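Local coordinates for protein glycosyltransferase Gtf1 (Streptococcus pneumoniae, PDB 4PQG) that is a glycosyltransferase of the GT-B class, with UDP bound at the cleft between two Rossmann-like domains and an added antiparallel beta-sheet domain, at residues V404-S409 with A467-L472; N446-P451 with Y473-L478. All coordinates share one frame; numbering follows the deposited sequence.

Interaction 1: residues V404-S409 with A467-L472; sequences VYLTAS and AKICQL
Val404 and Leu472 reach toward each other tip to tip, strand 404-406 against the inner side of helix 458-474. From its CB, Leu472 sends CG out anti to the backbone N (chi1 -177°), which carries the fork of the side chain off the helix and toward the sheet. There both methyls straddle one carbon of the strand: CD1 of Leu472 is 3.8 Å from CG2 of Val404, and CD2 of Leu472 is 3.9 Å from the same CG2. Past this pair, Leu472 also leans on Tyr448 of strand 447-450, two strands over in the sheet.

One turn back along the helix and two residues on along the strand, Ile469 and Leu406 make the second meeting, this time crossing at about a right angle. The CB of Ile469 does not aim straight at the strand; its ethyl arm closes the distance, because CG1 sits anti to the carbonyl carbon (chi1 -69°). CG1 lies 4.1 Å from CD2 of Leu406, and the terminal CD1 lies 4.0 Å from CD1 of Leu406, so the arm runs along the fork of the leucine. Both residues also pack on Ile429 of strand 428-431, and Leu406 reaches Leu346 and Val350 of helix 343-353, which extends the same apolar layer.

No hydrogen bond spans the two segments. All four touching residues are buried, and their contact is purely apolar. Beside this core, on the flank of the helix toward strand 447-450, NZ of Lys468 donates to OE1 of Gln471 at 2.8 Å, the donor standing 24° out of the plane of the Gln471 carbonyl. Helix packed on a central strand of a parallel sheet through branched aliphatic residues is the layered core of a Rossmann-like domain, here the C-terminal one of a GT-B glycosyltransferase.

Interaction 2: residues N446-P451 with Y473-L478; sequences NGYLIP and YQENRL
Strand 447-450 faces Tyr473-Leu478 where helix 458-474 runs out in a Schellman motif: N of Asn476 bonds to O of Tyr473 at 3.0 Å, N of Arg477 to O of Leu472, and the C-prime residue Asn476 takes the positive phi that turns the chain away. This turn sets Glu475 and Arg477 at the hydroxyl end of Tyr448.

Tyr448 makes the contact with its phenolic oxygen. Its CB does not point directly at the helix end, but the length of the ring brings OH to 4.0 Å from CG of Arg477, where the two side chains cross at about a right angle. Only the aliphatic root of the arginine takes part. Beyond CG the chain bends twice, at chi2 and chi3, and the guanidinium ends with its plane 73° from that of the tyrosine ring; NH2 of Arg477 is hydrogen-bonded to O of Gly444.

The carboxylate of Glu475 does not meet the phenol directly, its OE1 standing 4.4 Å from OH of Tyr448. A water fills the step. It lies at the ring edge, in the ring plane, 2.6 Å from OH of Tyr448, and it donates to OE1 of Glu475 at 3.0 Å. The same OE1 also accepts from NE2 of Gln471, one turn back in the helix, so two donors hold that oxygen. A cation-pi contact with Lys468 further engages the Tyr448 ring.

Without a direct hydrogen bond or salt bridge, the segments are coupled through solvent and van der Waals contact, implying a light, water-mediated join at the margin of the domain.

Overall arrangement
Interactions 1 and 2 lie with their centres about 7 Å apart and share helix 458-474, which packs on the six-stranded parallel sheet of the C-terminal domain. Their segments alternate along the chain: strand 404-406, edge strand 447-450, the last part of the helix, then its C-terminal turn. Interaction 1 fastens the helix to an inner strand, interaction 2 joins its end to an edge strand of the sheet, 447-450, and strand 428-431 runs between the two. The segments 467-472 and 473-478 are continuous, and the Schellman turn ties them. Together they range from a buried aliphatic contact to one bridged by a water; the side chain of Leu406 is about 13 Å from the bound UDP.

Interaction 1: residues V404-S409 with A467-L472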
loop_
_atom_site.group_PDB
_atom_site.type_symbol
_atom_site.label_atom_id
_atom_site.label_comp_id
_atom_site.label_asym_id
_atom_site.label_seq_id
_atom_site.Cartn_x
_atom_site.Cartn_y
_atom_site.Cartn_z
ATOM N N VAL A 404 7.529 23.949 -2.348
ATOM C CA VAL A 404 8.473 23.201 -1.524
ATOM C C VAL A 404 7.769 22.024 -0.831
ATOM O O VAL A 404 6.621 22.149 -0.406
ATOM C CB VAL A 404 9.123 24.101 -0.443
ATOM C CG1 VAL A 404 10.064 23.291 0.466
ATOM C CG2 VAL A 404 9.879 25.274 -1.075
ATOM N N TYR A 405 8.479 20.904 -0.718
ATOM C CA TYR A 405 7.983 19.713 -0.030
ATOM C C TYR A 405 8.647 19.608 1.343
ATOM O O TYR A 405 9.860 19.776 1.448
ATOM C CB TYR A 405 8.291 18.444 -0.851
ATOM C CG TYR A 405 7.681 17.184 -0.257
ATOM C CD1 TYR A 405 6.466 16.687 -0.725
ATOM C CD2 TYR A 405 8.323 16.491 0.780
ATOM C CE1 TYR A 405 5.896 15.542 -0.167
ATOM C CE2 TYR A 405 7.756 15.354 1.349
ATOM C CZ TYR A 405 6.546 14.887 0.871
ATOM O OH TYR A 405 5.984 13.759 1.435
ATOM N N LEU A 406 7.844 19.294 2.365
ATOM C CA LEU A 406 8.306 19.055 3.748
ATOM C C LEU A 406 8.092 17.608 4.250
ATOM O O LEU A 406 7.056 17.020 4.027
ATOM C CB LEU A 406 7.553 19.981 4.709
ATOM C CG LEU A 406 7.539 21.491 4.471
ATOM C CD1 LEU A 406 6.746 22.160 5.586
ATOM C CD2 LEU A 406 8.965 22.023 4.415
ATOM N N THR A 407 9.068 17.085 4.988
ATOM C CA THR A 407 8.986 15.765 5.614
ATOM C C THR A 407 9.677 15.884 6.957
ATOM O O THR A 407 10.744 16.506 7.067
ATOM C CB THR A 407 9.673 14.653 4.763
ATOM O OG1 THR A 407 9.932 13.505 5.590
ATOM C CG2 THR A 407 11.016 15.141 4.181
ATOM N N ALA A 408 9.023 15.309 7.961
ATOM C CA ALA A 408 9.556 15.129 9.303
ATOM C C ALA A 408 9.629 13.641 9.644
ATOM O O ALA A 408 9.738 13.260 10.807
ATOM C CB ALA A 408 8.673 15.864 10.289
ATOM N N SER A 409 9.530 12.791 8.622
ATOM C CA SER A 409 9.711 11.367 8.821
ATOM C C SER A 409 11.109 11.095 9.357
ATOM O O SER A 409 12.110 11.639 8.852
ATOM C CB SER A 409 9.479 10.596 7.510
ATOM O OG SER A 409 9.755 9.219 7.689
ATOM N N ALA A 467 12.879 27.878 10.860
ATOM C CA ALA A 467 14.079 28.616 10.439
ATOM C C ALA A 467 14.516 28.254 9.024
ATOM O O ALA A 467 14.944 29.118 8.253
ATOM C CB ALA A 467 15.226 28.377 11.415
ATOM N N LYS A 468 14.420 26.974 8.682
ATOM C CA LYS A 468 14.850 26.518 7.366
ATOM C C LYS A 468 13.904 26.927 6.239
ATOM O O LYS A 468 14.351 27.319 5.147
ATOM C CB LYS A 468 15.126 25.012 7.363
ATOM C CG LYS A 468 16.483 24.647 7.947
ATOM C CD LYS A 468 17.588 25.432 7.245
ATOM C CE LYS A 468 18.949 25.080 7.783
ATOM N NZ LYS A 468 20.002 25.805 7.024
ATOM N N ILE A 469 12.603 26.840 6.499
ATOM C CA ILE A 469 11.596 27.310 5.554
ATOM C C ILE A 469 11.849 28.791 5.290
ATOM O O ILE A 469 11.986 29.193 4.135
ATOM C CB ILE A 469 10.151 27.104 6.081
ATOM C CG1 ILE A 469 9.795 25.602 6.125
ATOM C CG2 ILE A 469 9.148 27.861 5.223
ATOM C CD1 ILE A 469 8.699 25.243 7.111
ATOM N N CYS A 470 11.916 29.583 6.367
ATOM C CA CYS A 470 12.144 31.028 6.268
ATOM C C CYS A 470 13.418 31.359 5.493
ATOM O O CYS A 470 13.395 32.217 4.621
ATOM C CB CYS A 470 12.168 31.667 7.660
ATOM S SG CYS A 470 10.534 31.757 8.411
ATOM N N GLN A 471 14.506 30.645 5.785
ATOM C CA GLN A 471 15.774 30.810 5.077
ATOM C C GLN A 471 15.700 30.561 3.562
ATOM O O GLN A 471 16.362 31.263 2.776
ATOM C CB GLN A 471 16.858 29.928 5.698
ATOM C CG GLN A 471 18.232 30.098 5.061
ATOM C CD GLN A 471 19.259 29.140 5.621
ATOM O OE1 GLN A 471 18.973 28.369 6.537
ATOM N NE2 GLN A 471 20.466 29.181 5.075
ATOM N N LEU A 472 14.901 29.576 3.149
ATOM C CA LEU A 472 14.773 29.230 1.722
ATOM C C LEU A 472 14.193 30.402 0.941
ATOM O O LEU A 472 14.655 30.725 -0.155
ATOM C CB LEU A 472 13.889 27.981 1.541
ATOM C CG LEU A 472 13.684 27.397 0.137
ATOM C CD1 LEU A 472 13.401 25.901 0.260
ATOM C CD2 LEU A 472 12.552 28.092 -0.618
#

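Interaction 2: residues N446-P451 with Y473-L478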
loop_
_atom_site.group_PDB
_atom_site.type_symbol
_atom_site.label_atom_id
_atom_site.label_comp_id
_atom_site.label_asym_id
_atom_site.label_seq_id
_atom_site.Cartn_x
_atom_site.Cartn_y
_atom_site.Cartn_z
ATOM N N ASN A 446 19.441 21.361 -3.086
ATOM C CA ASN A 446 18.030 21.217 -3.456
ATOM C C ASN A 446 17.090 21.298 -2.256
ATOM O O ASN A 446 15.947 20.852 -2.313
ATOM C CB ASN A 446 17.790 19.945 -4.305
ATOM C CG ASN A 446 17.804 18.675 -3.479
ATOM O OD1 ASN A 446 18.692 18.470 -2.642
ATOM N ND2 ASN A 446 16.817 17.801 -3.714
ATOM N N GLY A 447 17.573 21.906 -1.181
ATOM C CA GLY A 447 16.794 22.005 0.044
ATOM C C GLY A 447 17.732 21.922 1.220
ATOM O O GLY A 447 18.902 22.343 1.129
ATOM N N TYR A 448 17.227 21.374 2.322
ATOM C CA TYR A 448 17.993 21.282 3.563
ATOM C C TYR A 448 17.808 19.971 4.322
ATOM O O TYR A 448 16.698 19.463 4.447
ATOM C CB TYR A 448 17.605 22.401 4.506
ATOM C CG TYR A 448 17.809 23.795 3.985
ATOM C CD1 TYR A 448 19.095 24.301 3.741
ATOM C CD2 TYR A 448 16.713 24.628 3.766
ATOM C CE1 TYR A 448 19.270 25.598 3.271
ATOM C CE2 TYR A 448 16.881 25.920 3.311
ATOM C CZ TYR A 448 18.156 26.399 3.070
ATOM O OH TYR A 448 18.292 27.687 2.609
ATOM N N LEU A 449 18.914 19.454 4.838
ATOM C CA LEU A 449 18.893 18.371 5.775
ATOM C C LEU A 449 19.017 18.940 7.184
ATOM O O LEU A 449 19.957 19.661 7.491
ATOM C CB LEU A 449 20.015 17.378 5.475
ATOM C CG LEU A 449 19.823 16.483 4.245
ATOM C CD1 LEU A 449 21.114 15.742 3.920
ATOM C CD2 LEU A 449 18.691 15.491 4.437
ATOM N N ILE A 450 18.050 18.622 8.029
ATOM C CA ILE A 450 18.039 19.101 9.405
ATOM C C ILE A 450 18.564 18.015 10.338
ATOM O O ILE A 450 18.051 16.899 10.322
ATOM C CB ILE A 450 16.625 19.568 9.802
ATOM C CG1 ILE A 450 16.213 20.729 8.880
ATOM C CG2 ILE A 450 16.557 19.928 11.290
ATOM C CD1 ILE A 450 14.845 21.319 9.132
ATOM N N PRO A 451 19.596 18.334 11.153
ATOM C CA PRO A 451 20.134 17.357 12.098
ATOM C C PRO A 451 19.004 16.820 12.948
ATOM O O PRO A 451 18.120 17.573 13.326
ATOM C CB PRO A 451 21.087 18.187 12.973
ATOM C CG PRO A 451 21.439 19.365 12.137
ATOM C CD PRO A 451 20.228 19.654 11.306
ATOM N N TYR A 473 13.178 31.031 1.518
ATOM C CA TYR A 473 12.531 32.149 0.880
ATOM C C TYR A 473 13.345 33.438 1.023
ATOM O O TYR A 473 13.534 34.170 0.044
ATOM C CB TYR A 473 11.122 32.318 1.431
ATOM C CG TYR A 473 10.147 31.312 0.866
ATOM C CD1 TYR A 473 9.593 31.487 -0.402
ATOM C CD2 TYR A 473 9.773 30.183 1.598
ATOM C CE1 TYR A 473 8.691 30.569 -0.927
ATOM C CE2 TYR A 473 8.876 29.260 1.084
ATOM C CZ TYR A 473 8.338 29.449 -0.176
ATOM O OH TYR A 473 7.443 28.533 -0.687
ATOM N N GLN A 474 13.851 33.684 2.230
ATOM C CA GLN A 474 14.547 34.931 2.541
ATOM C C GLN A 474 15.895 35.036 1.834
ATOM O O GLN A 474 16.300 36.132 1.462
ATOM C CB GLN A 474 14.677 35.130 4.062
ATOM C CG GLN A 474 13.330 35.390 4.737
ATOM C CD GLN A 474 13.388 35.474 6.261
ATOM O OE1 GLN A 474 14.260 34.886 6.914
ATOM N NE2 GLN A 474 12.436 36.204 6.836
ATOM N N GLU A 475 16.576 33.904 1.635
ATOM C CA GLU A 475 17.812 33.880 0.844
ATOM C C GLU A 475 17.567 33.584 -0.645
ATOM O O GLU A 475 18.515 33.327 -1.392
ATOM C CB GLU A 475 18.837 32.904 1.438
ATOM C CG GLU A 475 19.133 33.145 2.915
ATOM C CD GLU A 475 20.313 32.348 3.434
ATOM O OE1 GLU A 475 20.698 31.341 2.808
ATOM O OE2 GLU A 475 20.861 32.726 4.492
ATOM N N ASN A 476 16.300 33.622 -1.066
ATOM C CA ASN A 476 15.928 33.479 -2.475
ATOM C C ASN A 476 16.450 32.209 -3.133
ATOM O O ASN A 476 16.968 32.257 -4.247
ATOM C CB ASN A 476 16.411 34.692 -3.278
ATOM C CG ASN A 476 15.280 35.586 -3.706
ATOM O OD1 ASN A 476 14.805 36.423 -2.927
ATOM N ND2 ASN A 476 14.833 35.419 -4.954
ATOM N N ARG A 477 16.324 31.078 -2.446
ATOM C CA ARG A 477 16.956 29.844 -2.911
ATOM C C ARG A 477 16.069 28.991 -3.833
ATOM O O ARG A 477 16.545 28.019 -4.419
ATOM C CB ARG A 477 17.484 29.012 -1.728
ATOM C CG ARG A 477 18.396 29.769 -0.757
ATOM C CD ARG A 477 19.838 29.864 -1.236
ATOM N NE ARG A 477 20.440 28.544 -1.388
ATOM C CZ ARG A 477 20.812 28.017 -2.552
ATOM N NH1 ARG A 477 20.687 28.711 -3.677
ATOM N NH2 ARG A 477 21.334 26.802 -2.594
ATOM N N LEU A 478 14.807 29.382 -3.987
ATOM C CA LEU A 478 13.798 28.521 -4.624
ATOM C C LEU A 478 14.105 28.110 -6.078
ATOM O O LEU A 478 14.032 26.923 -6.409
ATOM C CB LEU A 478 12.390 29.129 -4.502
ATOM C CG LEU A 478 11.248 28.345 -5.170
ATOM C CD1 LEU A 478 11.006 26.990 -4.500
ATOM C CD2 LEU A 478 9.972 29.172 -5.201
HETATM O O HOH W 1 20.782 28.407 2.129
#